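Local coordinates for fiber (PDB 2QLK), which attaches adenovirus 35 to its host cell, the fragment here being the trimeric head (knob) of the fiber, which carries the binding sites for CD46, at residues C34-N39 with V62-V67; G45-V50 with I82-Y87; L49-V52 with L57-G60; T96-L101 with S173-A178. All coordinates share one frame; numbering follows the deposited sequence.

Following the chain from its N terminus, contact 1 (34-39 with 62-67) brings the loop after strand 23-25 against the end of strand 57-66. Contact 3 (49-52 with 57-60) closes the short hairpin of strands 45-54 and 57-66 and is nested within the loop that contact 1 closes. Contact 2 (45-50 with 82-87) starts from the same strand as contact 3, sharing Leu49 and Val50, and crosses contact 1 to join the two sheets of the knob sandwich. Contact 4 (96-101 with 173-178) closes its own, later loop, in series, linking the loop after strand 79-88 to the approach to strand 177-186; Arg85 of contact 2 reaches Asp100 there by a salt bridge.

Contact 1 of 4, residues C34-N39 with V62-V67; sequences CQIVEN and VSLVGV
Leu64 presents its forked end to the loop 34-39, and each prong meets a different residue. CD1 lies 4.1 Å from Cys34 SG, while CD2 lies 4.3 Å from Ile36 CD1, so the two loop side chains share one leucine instead of touching it at the same point. The CG of Leu64 stands anti to the backbone N (chi1 -176°), and this carries the fork off the strand toward the loop. Ile36 replies with the far end of its longer branch; Cys34, with a side chain of just one heavy atom beyond CB, offers its sulfur. Leucine suits the strand position because branching at CG places two methyls well out from the backbone, and a small, weakly polar thiol can pack against one of them. Leu64 also packs on Ile82, Leu84 and Trp183 of the other sheet. Without any hydrogen bond between 34-39 and 62-67, the contact is small and apolar, resting on dispersion and burial of hydrocarbon; the loop is positioned by polar bonds of its own, Asp44 accepting from the backbone N of both Ile36 and Val37, and Cys34 being backbone-bonded to Gly45.

Contact 2 of 4, residues G45-V50 with I82-Y87; sequences GKLTLV and IQLRLY
Leu49 and Leu86 meet tip to tip, with Leu49 CD2 3.9 Å from Leu86 CD1. Two residues earlier on both strands Leu47 CD1 approaches Leu84 CD2 at 4.2 Å, giving two leucine pairs that bridge strands 45-50 and 82-87 without a hydrogen bond between them. The backbones stay far apart, 9.2 Å between the CA atoms of Leu47 and Leu84 and 11.1 Å between those of Leu49 and Leu86, a separation that two leucines reaching from opposite sheets can span. In Leu49 the CG lies anti to the backbone N (chi1 171°), which sends CD2 across toward its partner. Further out, Phe181 packs on Leu49, Leu101 on Leu86, and Trp183 on Leu84, while Thr26 accepts from Leu49 N. On the other face of strand 82-87 Tyr87 CE2 lies 3.7 Å above the guanidinium plane of Arg85, offset toward its rim; Arg85, salt-bridged to Asp100, makes a weak hydrogen bond from NH1 to Tyr87 OH. The contact lies in the core of the beta sandwich: strand 45-54, between 23-25 and 57-66 in its own sheet, faces strand 79-88, an outer strand of the second sheet that pairs with 177-186.

Contact 3 of 4, residues L49-V52 with L57-G60; sequences LVLV and LVNG
Val52 and Asn59 form an antiparallel hydrogen-bonded pair in which each residue donates its N-H and accepts on its C=O, two bonds in all. Asn59 N donates to Val52 O at 2.7 Å, nearly straight (167° at the hydrogen) and in the carbonyl plane; Val52 N donates to Asn59 O at 2.9 Å, tilted 24° from the plane of the Asn59 carbonyl. The next pair, Leu51 with Gly60, is non-hydrogen-bonded. Weaker CA-H...O contacts supplement the bonds: beside that pair Gly60 CA lies 3.2 Å from Val50 O, and Val58 CA, 3.3 Å from Val52 O, is a second, weaker partner of that oxygen. Gly60 brings no side chain to the face occupied by Leu51, whose CD2 lies 4.4 Å from Gly60 CA, over the place a CB would take. On that face the Leu51 and Val58 side chains cross at an angle, CD2 of Leu51 3.9 Å from CG1 of Val58. Beta-branched valines fit well here, since they suit the extended backbone of a strand. Val50 continues the hairpin by bonding Tyr61, while Leu51 bonds Leu24 and Val58 and Gly60 bond Tyr207 and Phe205 on the two flanking strands. Val50 and Val52 pack on Leu57 and Asn54 of the second subunit, and Leu57 on Val50 of the third. The arrangement is that of a tight beta hairpin within the sheet that, in adenovirus fiber knobs, faces the centre of the trimer.

Contact 4 of 4, residues T96-L101 with S173-A178; sequences TEESDL and SNVAYA
Glu98 and Ser173 tie together two surface loops of the knob, the one that follows strand 79-88 and the one that leads into strand 177-186. The second corresponds to the HI loop of fiber knobs, one of the loops probably involved in CD46 binding. The bond itself is simple: Ser173 OG donates to Glu98 OE1 at 2.7 Å, and Glu98 OE1 receives it on its syn lone pair, the side facing OE2. OE2 stays nearby, 3.2 Å from the same Ser173 OG, so the hydroxyl sits off the open end of the carboxylate and is held chiefly by one oxygen. The glutamate reaches it because its CG lies beside the backbone N, anti to the carbonyl carbon (chi1 -62°), and its chain runs extended from there. A glutamate suits a span of 9.0 Å between the CA atoms of Glu98 and Ser173, and a short hydroxyl suffices at the other end. A methyl of Val175, CG2, lies 3.7 Å from Glu98 OE1 and flanks the acceptor; the glutamate also touches Tyr87. Around the bond the first loop is fastened by its own polar groups: Ser99 OG accepts from Tyr87 N and bonds to Leu95 O, and Asp100 holds Arg85 in a salt bridge. Just beyond Val175, Ala176 and Tyr177 both pair with Phe88, which makes a classic beta bulge beside strand 79-88, on the approach to strand 177-186. One carboxylate-hydroxyl bond thus joins the loop after the D strand (79-88) to the HI loop, next to that bulge, in the beta sandwich of the fiber knob.

Contact 1 of 4, residues C34-N39 with V62-V67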
loop_
_atom_site.group_PDB
_atom_site.type_symbol
_atom_site.label_atom_id
_atom_site.label_comp_id
_atom_site.label_asym_id
_atom_site.label_seq_id
_atom_site.Cartn_x
_atom_site.Cartn_y
_atom_site.Cartn_z
ATOM N N CYS A 34 -14.939 -14.094 -13.984
ATOM C CA CYS A 34 -15.914 -13.672 -12.978
ATOM C C CYS A 34 -17.161 -13.079 -13.609
ATOM O O CYS A 34 -17.189 -12.806 -14.794
ATOM C CB CYS A 34 -15.283 -12.684 -11.990
ATOM S SG CYS A 34 -14.634 -11.212 -12.737
ATOM N N GLN A 35 -18.201 -12.881 -12.815
ATOM C CA GLN A 35 -19.445 -12.343 -13.344
ATOM C C GLN A 35 -19.798 -11.058 -12.627
ATOM O O GLN A 35 -20.112 -11.049 -11.438
ATOM C CB GLN A 35 -20.568 -13.391 -13.195
ATOM C CG GLN A 35 -20.157 -14.751 -13.770
ATOM C CD GLN A 35 -21.272 -15.789 -13.835
ATOM O OE1 GLN A 35 -22.045 -15.958 -12.892
ATOM N NE2 GLN A 35 -21.336 -16.510 -14.954
ATOM N N ILE A 36 -19.734 -9.971 -13.376
ATOM C CA ILE A 36 -20.022 -8.647 -12.853
ATOM C C ILE A 36 -21.507 -8.331 -12.926
ATOM O O ILE A 36 -22.074 -7.769 -11.992
ATOM C CB ILE A 36 -19.218 -7.581 -13.640
ATOM C CG1 ILE A 36 -17.732 -7.723 -13.275
ATOM C CG2 ILE A 36 -19.718 -6.161 -13.313
ATOM C CD1 ILE A 36 -16.801 -7.124 -14.288
ATOM N N VAL A 37 -22.126 -8.686 -14.042
ATOM C CA VAL A 37 -23.544 -8.443 -14.242
ATOM C C VAL A 37 -24.311 -9.644 -13.701
ATOM O O VAL A 37 -24.031 -10.780 -14.087
ATOM C CB VAL A 37 -23.843 -8.257 -15.750
ATOM C CG1 VAL A 37 -25.336 -8.192 -15.999
ATOM C CG2 VAL A 37 -23.153 -6.992 -16.243
ATOM N N GLU A 38 -25.258 -9.420 -12.793
ATOM C CA GLU A 38 -25.995 -10.558 -12.278
ATOM C C GLU A 38 -26.788 -11.196 -13.418
ATOM O O GLU A 38 -27.180 -10.515 -14.375
ATOM C CB GLU A 38 -26.900 -10.154 -11.104
ATOM C CG GLU A 38 -27.943 -9.097 -11.377
ATOM C CD GLU A 38 -28.624 -8.635 -10.089
ATOM O OE1 GLU A 38 -28.113 -8.960 -8.992
ATOM O OE2 GLU A 38 -29.661 -7.940 -10.173
ATOM N N ASN A 39 -26.994 -12.506 -13.333
ATOM C CA ASN A 39 -27.719 -13.215 -14.379
ATOM C C ASN A 39 -27.031 -12.985 -15.718
ATOM O O ASN A 39 -27.515 -12.247 -16.578
ATOM C CB ASN A 39 -29.173 -12.737 -14.447
ATOM C CG ASN A 39 -30.059 -13.401 -13.408
ATOM O OD1 ASN A 39 -31.207 -13.002 -13.213
ATOM N ND2 ASN A 39 -29.533 -14.428 -12.743
ATOM N N VAL A 62 -4.825 -6.770 -6.552
ATOM C CA VAL A 62 -6.047 -7.006 -7.268
ATOM C C VAL A 62 -6.355 -5.970 -8.347
ATOM O O VAL A 62 -6.295 -4.765 -8.113
ATOM C CB VAL A 62 -7.245 -7.151 -6.259
ATOM C CG1 VAL A 62 -7.519 -5.824 -5.527
ATOM C CG2 VAL A 62 -8.513 -7.644 -7.000
ATOM N N SER A 63 -6.663 -6.452 -9.543
ATOM C CA SER A 63 -7.024 -5.556 -10.636
ATOM C C SER A 63 -8.069 -6.285 -11.443
ATOM O O SER A 63 -8.111 -7.525 -11.467
ATOM C CB SER A 63 -5.830 -5.168 -11.530
ATOM O OG SER A 63 -5.361 -6.277 -12.250
ATOM N N LEU A 64 -8.926 -5.499 -12.085
ATOM C CA LEU A 64 -10.023 -6.024 -12.856
ATOM C C LEU A 64 -10.048 -5.484 -14.275
ATOM O O LEU A 64 -9.734 -4.328 -14.502
ATOM C CB LEU A 64 -11.326 -5.655 -12.131
ATOM C CG LEU A 64 -12.675 -6.139 -12.652
ATOM C CD1 LEU A 64 -12.661 -7.673 -12.838
ATOM C CD2 LEU A 64 -13.735 -5.749 -11.648
ATOM N N VAL A 65 -10.404 -6.335 -15.222
ATOM C CA VAL A 65 -10.545 -5.929 -16.638
ATOM C C VAL A 65 -11.940 -6.402 -17.144
ATOM O O VAL A 65 -12.346 -7.553 -16.938
ATOM C CB VAL A 65 -9.427 -6.548 -17.529
ATOM C CG1 VAL A 65 -9.719 -6.249 -19.030
ATOM C CG2 VAL A 65 -8.052 -5.965 -17.135
ATOM N N GLY A 66 -12.679 -5.519 -17.789
ATOM C CA GLY A 66 -14.006 -5.911 -18.251
ATOM C C GLY A 66 -13.983 -6.468 -19.664
ATOM O O GLY A 66 -13.230 -5.961 -20.503
ATOM N N VAL A 67 -14.811 -7.481 -19.942
ATOM C CA VAL A 67 -14.844 -8.084 -21.268
ATOM C C VAL A 67 -16.123 -7.836 -22.066
ATOM O O VAL A 67 -16.059 -7.504 -23.251
ATOM C CB VAL A 67 -14.611 -9.617 -21.217
ATOM C CG1 VAL A 67 -13.391 -9.948 -20.355
ATOM C CG2 VAL A 67 -15.854 -10.317 -20.734
#

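Contact 2 of 4, residues G45-V50 with I82-Y87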
loop_
_atom_site.group_PDB
_atom_site.type_symbol
_atom_site.label_atom_id
_atom_site.label_comp_id
_atom_site.label_asym_id
_atom_site.label_seq_id
_atom_site.Cartn_x
_atom_site.Cartn_y
_atom_site.Cartn_z
ATOM N N GLY A 45 -15.913 -10.582 -16.961
ATOM C CA GLY A 45 -14.796 -9.826 -16.460
ATOM C C GLY A 45 -13.571 -10.677 -16.217
ATOM O O GLY A 45 -13.667 -11.905 -16.074
ATOM N N LYS A 46 -12.412 -10.018 -16.189
ATOM C CA LYS A 46 -11.146 -10.698 -15.928
ATOM C C LYS A 46 -10.517 -10.146 -14.665
ATOM O O LYS A 46 -10.005 -9.036 -14.642
ATOM C CB LYS A 46 -10.183 -10.516 -17.096
ATOM C CG LYS A 46 -10.671 -11.150 -18.379
ATOM C CD LYS A 46 -9.804 -10.735 -19.568
ATOM C CE LYS A 46 -10.146 -11.561 -20.821
ATOM N NZ LYS A 46 -9.464 -11.052 -22.065
ATOM N N LEU A 47 -10.578 -10.929 -13.612
ATOM C CA LEU A 47 -10.021 -10.533 -12.344
ATOM C C LEU A 47 -8.650 -11.152 -12.119
ATOM O O LEU A 47 -8.472 -12.370 -12.214
ATOM C CB LEU A 47 -10.972 -10.956 -11.234
ATOM C CG LEU A 47 -10.412 -10.763 -9.817
ATOM C CD1 LEU A 47 -10.607 -9.277 -9.379
ATOM C CD2 LEU A 47 -11.133 -11.730 -8.841
ATOM N N THR A 48 -7.673 -10.299 -11.851
ATOM C CA THR A 48 -6.311 -10.741 -11.549
ATOM C C THR A 48 -6.153 -10.500 -10.049
ATOM O O THR A 48 -6.156 -9.352 -9.567
ATOM C CB THR A 48 -5.249 -9.905 -12.287
ATOM O OG1 THR A 48 -5.408 -10.075 -13.702
ATOM C CG2 THR A 48 -3.826 -10.319 -11.857
ATOM N N LEU A 49 -6.032 -11.591 -9.314
ATOM C CA LEU A 49 -5.873 -11.534 -7.888
ATOM C C LEU A 49 -4.656 -12.364 -7.554
ATOM O O LEU A 49 -4.563 -13.512 -7.984
ATOM C CB LEU A 49 -7.079 -12.151 -7.202
ATOM C CG LEU A 49 -6.964 -12.356 -5.694
ATOM C CD1 LEU A 49 -6.890 -11.005 -4.953
ATOM C CD2 LEU A 49 -8.185 -13.134 -5.252
ATOM N N VAL A 50 -3.725 -11.777 -6.809
ATOM C CA VAL A 50 -2.540 -12.460 -6.383
ATOM C C VAL A 50 -2.446 -12.347 -4.859
ATOM O O VAL A 50 -2.428 -11.251 -4.305
ATOM C CB VAL A 50 -1.328 -11.853 -7.055
ATOM C CG1 VAL A 50 -0.079 -12.704 -6.753
ATOM C CG2 VAL A 50 -1.578 -11.777 -8.567
ATOM N N ILE A 82 -19.302 -2.154 -8.727
ATOM C CA ILE A 82 -18.954 -3.481 -9.153
ATOM C C ILE A 82 -18.614 -4.217 -7.880
ATOM O O ILE A 82 -17.882 -3.698 -7.028
ATOM C CB ILE A 82 -17.754 -3.443 -10.061
ATOM C CG1 ILE A 82 -18.141 -2.705 -11.355
ATOM C CG2 ILE A 82 -17.211 -4.869 -10.265
ATOM C CD1 ILE A 82 -16.995 -2.478 -12.322
ATOM N N GLN A 83 -19.169 -5.410 -7.734
ATOM C CA GLN A 83 -18.924 -6.221 -6.556
ATOM C C GLN A 83 -18.528 -7.625 -6.966
ATOM O O GLN A 83 -19.102 -8.203 -7.880
ATOM C CB GLN A 83 -20.179 -6.285 -5.690
ATOM C CG GLN A 83 -19.943 -6.989 -4.359
ATOM C CD GLN A 83 -21.213 -7.134 -3.538
ATOM O OE1 GLN A 83 -22.024 -8.030 -3.786
ATOM N NE2 GLN A 83 -21.394 -6.241 -2.556
ATOM N N LEU A 84 -17.541 -8.180 -6.287
ATOM C CA LEU A 84 -17.092 -9.527 -6.605
ATOM C C LEU A 84 -16.934 -10.232 -5.273
ATOM O O LEU A 84 -16.134 -9.814 -4.431
ATOM C CB LEU A 84 -15.756 -9.480 -7.357
ATOM C CG LEU A 84 -15.592 -9.778 -8.859
ATOM C CD1 LEU A 84 -16.942 -9.981 -9.586
ATOM C CD2 LEU A 84 -14.784 -8.667 -9.491
ATOM N N ARG A 85 -17.699 -11.296 -5.077
ATOM C CA ARG A 85 -17.637 -12.056 -3.832
ATOM C C ARG A 85 -16.940 -13.402 -3.987
ATOM O O ARG A 85 -17.256 -14.185 -4.893
ATOM C CB ARG A 85 -19.037 -12.311 -3.307
ATOM C CG ARG A 85 -19.894 -11.073 -3.112
ATOM C CD ARG A 85 -21.362 -11.490 -3.063
ATOM N NE ARG A 85 -21.713 -12.253 -4.263
ATOM C CZ ARG A 85 -22.689 -13.156 -4.338
ATOM N NH1 ARG A 85 -23.442 -13.431 -3.274
ATOM N NH2 ARG A 85 -22.904 -13.799 -5.482
ATOM N N LEU A 86 -15.992 -13.674 -3.097
ATOM C CA LEU A 86 -15.291 -14.935 -3.101
ATOM C C LEU A 86 -15.659 -15.664 -1.813
ATOM O O LEU A 86 -15.526 -15.109 -0.729
ATOM C CB LEU A 86 -13.782 -14.734 -3.144
ATOM C CG LEU A 86 -13.126 -13.874 -4.227
ATOM C CD1 LEU A 86 -11.741 -14.447 -4.549
ATOM C CD2 LEU A 86 -13.966 -13.834 -5.446
ATOM N N TYR A 87 -16.140 -16.900 -1.931
ATOM C CA TYR A 87 -16.479 -17.672 -0.737
ATOM C C TYR A 87 -15.585 -18.908 -0.747
ATOM O O TYR A 87 -15.410 -19.551 -1.790
ATOM C CB TYR A 87 -17.955 -18.065 -0.742
ATOM C CG TYR A 87 -18.925 -16.898 -0.719
ATOM C CD1 TYR A 87 -19.007 -16.054 0.383
ATOM C CD2 TYR A 87 -19.772 -16.647 -1.799
ATOM C CE1 TYR A 87 -19.920 -14.980 0.410
ATOM C CE2 TYR A 87 -20.692 -15.586 -1.785
ATOM C CZ TYR A 87 -20.759 -14.760 -0.677
ATOM O OH TYR A 87 -21.681 -13.729 -0.646
#

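Contact 3 of 4, residues L49-V52 with L57-G60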
loop_
_atom_site.group_PDB
_atom_site.type_symbol
_atom_site.label_atom_id
_atom_site.label_comp_id
_atom_site.label_asym_id
_atom_site.label_seq_id
_atom_site.Cartn_x
_atom_site.Cartn_y
_atom_site.Cartn_z
ATOM N N LEU A 49 -6.032 -11.591 -9.314
ATOM C CA LEU A 49 -5.873 -11.534 -7.888
ATOM C C LEU A 49 -4.656 -12.364 -7.554
ATOM O O LEU A 49 -4.563 -13.512 -7.984
ATOM C CB LEU A 49 -7.079 -12.151 -7.202
ATOM C CG LEU A 49 -6.964 -12.356 -5.694
ATOM C CD1 LEU A 49 -6.890 -11.005 -4.953
ATOM C CD2 LEU A 49 -8.185 -13.134 -5.252
ATOM N N VAL A 50 -3.725 -11.777 -6.809
ATOM C CA VAL A 50 -2.540 -12.460 -6.383
ATOM C C VAL A 50 -2.446 -12.347 -4.859
ATOM O O VAL A 50 -2.428 -11.251 -4.305
ATOM C CB VAL A 50 -1.328 -11.853 -7.055
ATOM C CG1 VAL A 50 -0.079 -12.704 -6.753
ATOM C CG2 VAL A 50 -1.578 -11.777 -8.567
ATOM N N LEU A 51 -2.419 -13.496 -4.190
ATOM C CA LEU A 51 -2.310 -13.570 -2.740
ATOM C C LEU A 51 -0.995 -14.274 -2.389
ATOM O O LEU A 51 -0.742 -15.400 -2.825
ATOM C CB LEU A 51 -3.484 -14.355 -2.163
ATOM C CG LEU A 51 -4.888 -13.830 -2.444
ATOM C CD1 LEU A 51 -5.921 -14.819 -1.975
ATOM C CD2 LEU A 51 -5.081 -12.500 -1.677
ATOM N N VAL A 52 -0.153 -13.587 -1.622
ATOM C CA VAL A 52 1.130 -14.123 -1.207
ATOM C C VAL A 52 1.204 -14.260 0.315
ATOM O O VAL A 52 0.954 -13.293 1.054
ATOM C CB VAL A 52 2.292 -13.216 -1.668
ATOM C CG1 VAL A 52 3.599 -13.673 -1.012
ATOM C CG2 VAL A 52 2.414 -13.228 -3.188
ATOM N N LEU A 57 0.872 -12.295 7.645
ATOM C CA LEU A 57 0.159 -11.458 6.682
ATOM C C LEU A 57 0.073 -12.000 5.278
ATOM O O LEU A 57 1.004 -12.604 4.792
ATOM C CB LEU A 57 0.863 -10.121 6.560
ATOM C CG LEU A 57 0.269 -8.838 7.129
ATOM C CD1 LEU A 57 -0.487 -9.095 8.414
ATOM C CD2 LEU A 57 1.419 -7.853 7.301
ATOM N N VAL A 58 -1.055 -11.773 4.626
ATOM C CA VAL A 58 -1.178 -12.144 3.231
ATOM C C VAL A 58 -0.972 -10.810 2.485
ATOM O O VAL A 58 -1.570 -9.792 2.853
ATOM C CB VAL A 58 -2.575 -12.694 2.892
ATOM C CG1 VAL A 58 -2.702 -12.877 1.400
ATOM C CG2 VAL A 58 -2.799 -14.023 3.591
ATOM N N ASN A 59 -0.097 -10.803 1.486
ATOM C CA ASN A 59 0.152 -9.616 0.676
ATOM C C ASN A 59 -0.663 -9.793 -0.592
ATOM O O ASN A 59 -0.461 -10.749 -1.338
ATOM C CB ASN A 59 1.633 -9.476 0.328
ATOM C CG ASN A 59 2.415 -8.719 1.388
ATOM O OD1 ASN A 59 1.927 -8.493 2.502
ATOM N ND2 ASN A 59 3.637 -8.330 1.052
ATOM N N GLY A 60 -1.590 -8.881 -0.841
ATOM C CA GLY A 60 -2.426 -9.014 -2.016
ATOM C C GLY A 60 -2.337 -7.958 -3.093
ATOM O O GLY A 60 -1.905 -6.823 -2.862
#

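Contact 4 of 4, residues T96-L101 with S173-A178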
loop_
_atom_site.group_PDB
_atom_site.type_symbol
_atom_site.label_atom_id
_atom_site.label_comp_id
_atom_site.label_asym_id
_atom_site.label_seq_id
_atom_site.Cartn_x
_atom_site.Cartn_y
_atom_site.Cartn_z
ATOM N N THR A 96 -16.790 -21.920 -6.216
ATOM C CA THR A 96 -17.171 -21.259 -7.470
ATOM C C THR A 96 -18.647 -21.094 -7.798
ATOM O O THR A 96 -19.027 -20.133 -8.464
ATOM C CB THR A 96 -16.505 -21.934 -8.693
ATOM O OG1 THR A 96 -16.951 -23.293 -8.799
ATOM C CG2 THR A 96 -14.985 -21.907 -8.558
ATOM N N GLU A 97 -19.486 -22.019 -7.354
ATOM C CA GLU A 97 -20.903 -21.892 -7.645
ATOM C C GLU A 97 -21.533 -20.705 -6.927
ATOM O O GLU A 97 -22.401 -20.047 -7.478
ATOM C CB GLU A 97 -21.643 -23.168 -7.250
ATOM C CG GLU A 97 -21.311 -24.384 -8.100
ATOM C CD GLU A 97 -21.758 -25.677 -7.439
ATOM O OE1 GLU A 97 -22.670 -25.617 -6.579
ATOM O OE2 GLU A 97 -21.203 -26.749 -7.785
ATOM N N GLU A 98 -21.097 -20.432 -5.702
ATOM C CA GLU A 98 -21.651 -19.334 -4.900
ATOM C C GLU A 98 -20.905 -18.018 -5.077
ATOM O O GLU A 98 -21.445 -16.947 -4.825
ATOM C CB GLU A 98 -21.632 -19.719 -3.416
ATOM C CG GLU A 98 -22.482 -20.938 -3.087
ATOM C CD GLU A 98 -22.028 -21.664 -1.832
ATOM O OE1 GLU A 98 -21.965 -21.030 -0.754
ATOM O OE2 GLU A 98 -21.736 -22.877 -1.930
ATOM N N SER A 99 -19.653 -18.109 -5.502
ATOM C CA SER A 99 -18.811 -16.926 -5.716
ATOM C C SER A 99 -18.988 -16.316 -7.108
ATOM O O SER A 99 -19.416 -16.995 -8.037
ATOM C CB SER A 99 -17.345 -17.311 -5.541
ATOM O OG SER A 99 -17.105 -17.892 -4.266
ATOM N N ASP A 100 -18.650 -15.030 -7.233
ATOM C CA ASP A 100 -18.696 -14.333 -8.508
ATOM C C ASP A 100 -17.462 -14.724 -9.338
ATOM O O ASP A 100 -17.483 -14.587 -10.558
ATOM C CB ASP A 100 -18.745 -12.820 -8.295
ATOM C CG ASP A 100 -20.016 -12.384 -7.601
ATOM O OD1 ASP A 100 -21.101 -12.876 -7.985
ATOM O OD2 ASP A 100 -19.939 -11.550 -6.673
ATOM N N LEU A 101 -16.390 -15.186 -8.675
ATOM C CA LEU A 101 -15.187 -15.669 -9.377
ATOM C C LEU A 101 -15.501 -17.160 -9.673
ATOM O O LEU A 101 -15.706 -17.936 -8.746
ATOM C CB LEU A 101 -13.944 -15.586 -8.479
ATOM C CG LEU A 101 -12.662 -16.225 -9.037
ATOM C CD1 LEU A 101 -12.332 -15.604 -10.385
ATOM C CD2 LEU A 101 -11.483 -15.999 -8.062
ATOM N N SER A 173 -24.106 -22.268 2.858
ATOM C CA SER A 173 -23.424 -23.555 2.863
ATOM C C SER A 173 -22.398 -23.729 3.977
ATOM O O SER A 173 -22.634 -23.368 5.134
ATOM C CB SER A 173 -22.751 -23.788 1.504
ATOM O OG SER A 173 -21.724 -22.841 1.268
ATOM N N ASN A 174 -21.265 -24.311 3.597
ATOM C CA ASN A 174 -20.156 -24.557 4.500
ATOM C C ASN A 174 -19.062 -23.529 4.172
ATOM O O ASN A 174 -17.885 -23.872 4.046
ATOM C CB ASN A 174 -19.633 -25.990 4.306
ATOM C CG ASN A 174 -19.225 -26.660 5.617
ATOM O OD1 ASN A 174 -18.876 -27.843 5.642
ATOM N ND2 ASN A 174 -19.269 -25.906 6.710
ATOM N N VAL A 175 -19.473 -22.270 4.004
ATOM C CA VAL A 175 -18.541 -21.173 3.727
ATOM C C VAL A 175 -17.662 -20.980 4.972
ATOM O O VAL A 175 -18.152 -20.580 6.021
ATOM C CB VAL A 175 -19.293 -19.838 3.465
ATOM C CG1 VAL A 175 -18.293 -18.711 3.276
ATOM C CG2 VAL A 175 -20.195 -19.956 2.255
ATOM N N ALA A 176 -16.375 -21.278 4.866
ATOM C CA ALA A 176 -15.464 -21.121 5.987
ATOM C C ALA A 176 -14.786 -19.741 5.983
ATOM O O ALA A 176 -14.344 -19.264 7.036
ATOM C CB ALA A 176 -14.402 -22.196 5.934
ATOM N N TYR A 177 -14.693 -19.118 4.802
ATOM C CA TYR A 177 -14.052 -17.803 4.645
ATOM C C TYR A 177 -14.698 -17.020 3.511
ATOM O O TYR A 177 -15.322 -17.605 2.635
ATOM C CB TYR A 177 -12.574 -17.975 4.323
ATOM C CG TYR A 177 -11.854 -18.831 5.313
ATOM C CD1 TYR A 177 -11.463 -18.319 6.544
ATOM C CD2 TYR A 177 -11.594 -20.174 5.040
ATOM C CE1 TYR A 177 -10.829 -19.119 7.485
ATOM C CE2 TYR A 177 -10.963 -20.986 5.974
ATOM C CZ TYR A 177 -10.584 -20.450 7.192
ATOM O OH TYR A 177 -9.949 -21.238 8.119
ATOM N N ALA A 178 -14.546 -15.698 3.532
ATOM C CA ALA A 178 -15.098 -14.849 2.482
ATOM C C ALA A 178 -14.225 -13.607 2.253
ATOM O O ALA A 178 -13.666 -13.041 3.192
ATOM C CB ALA A 178 -16.534 -14.422 2.829
#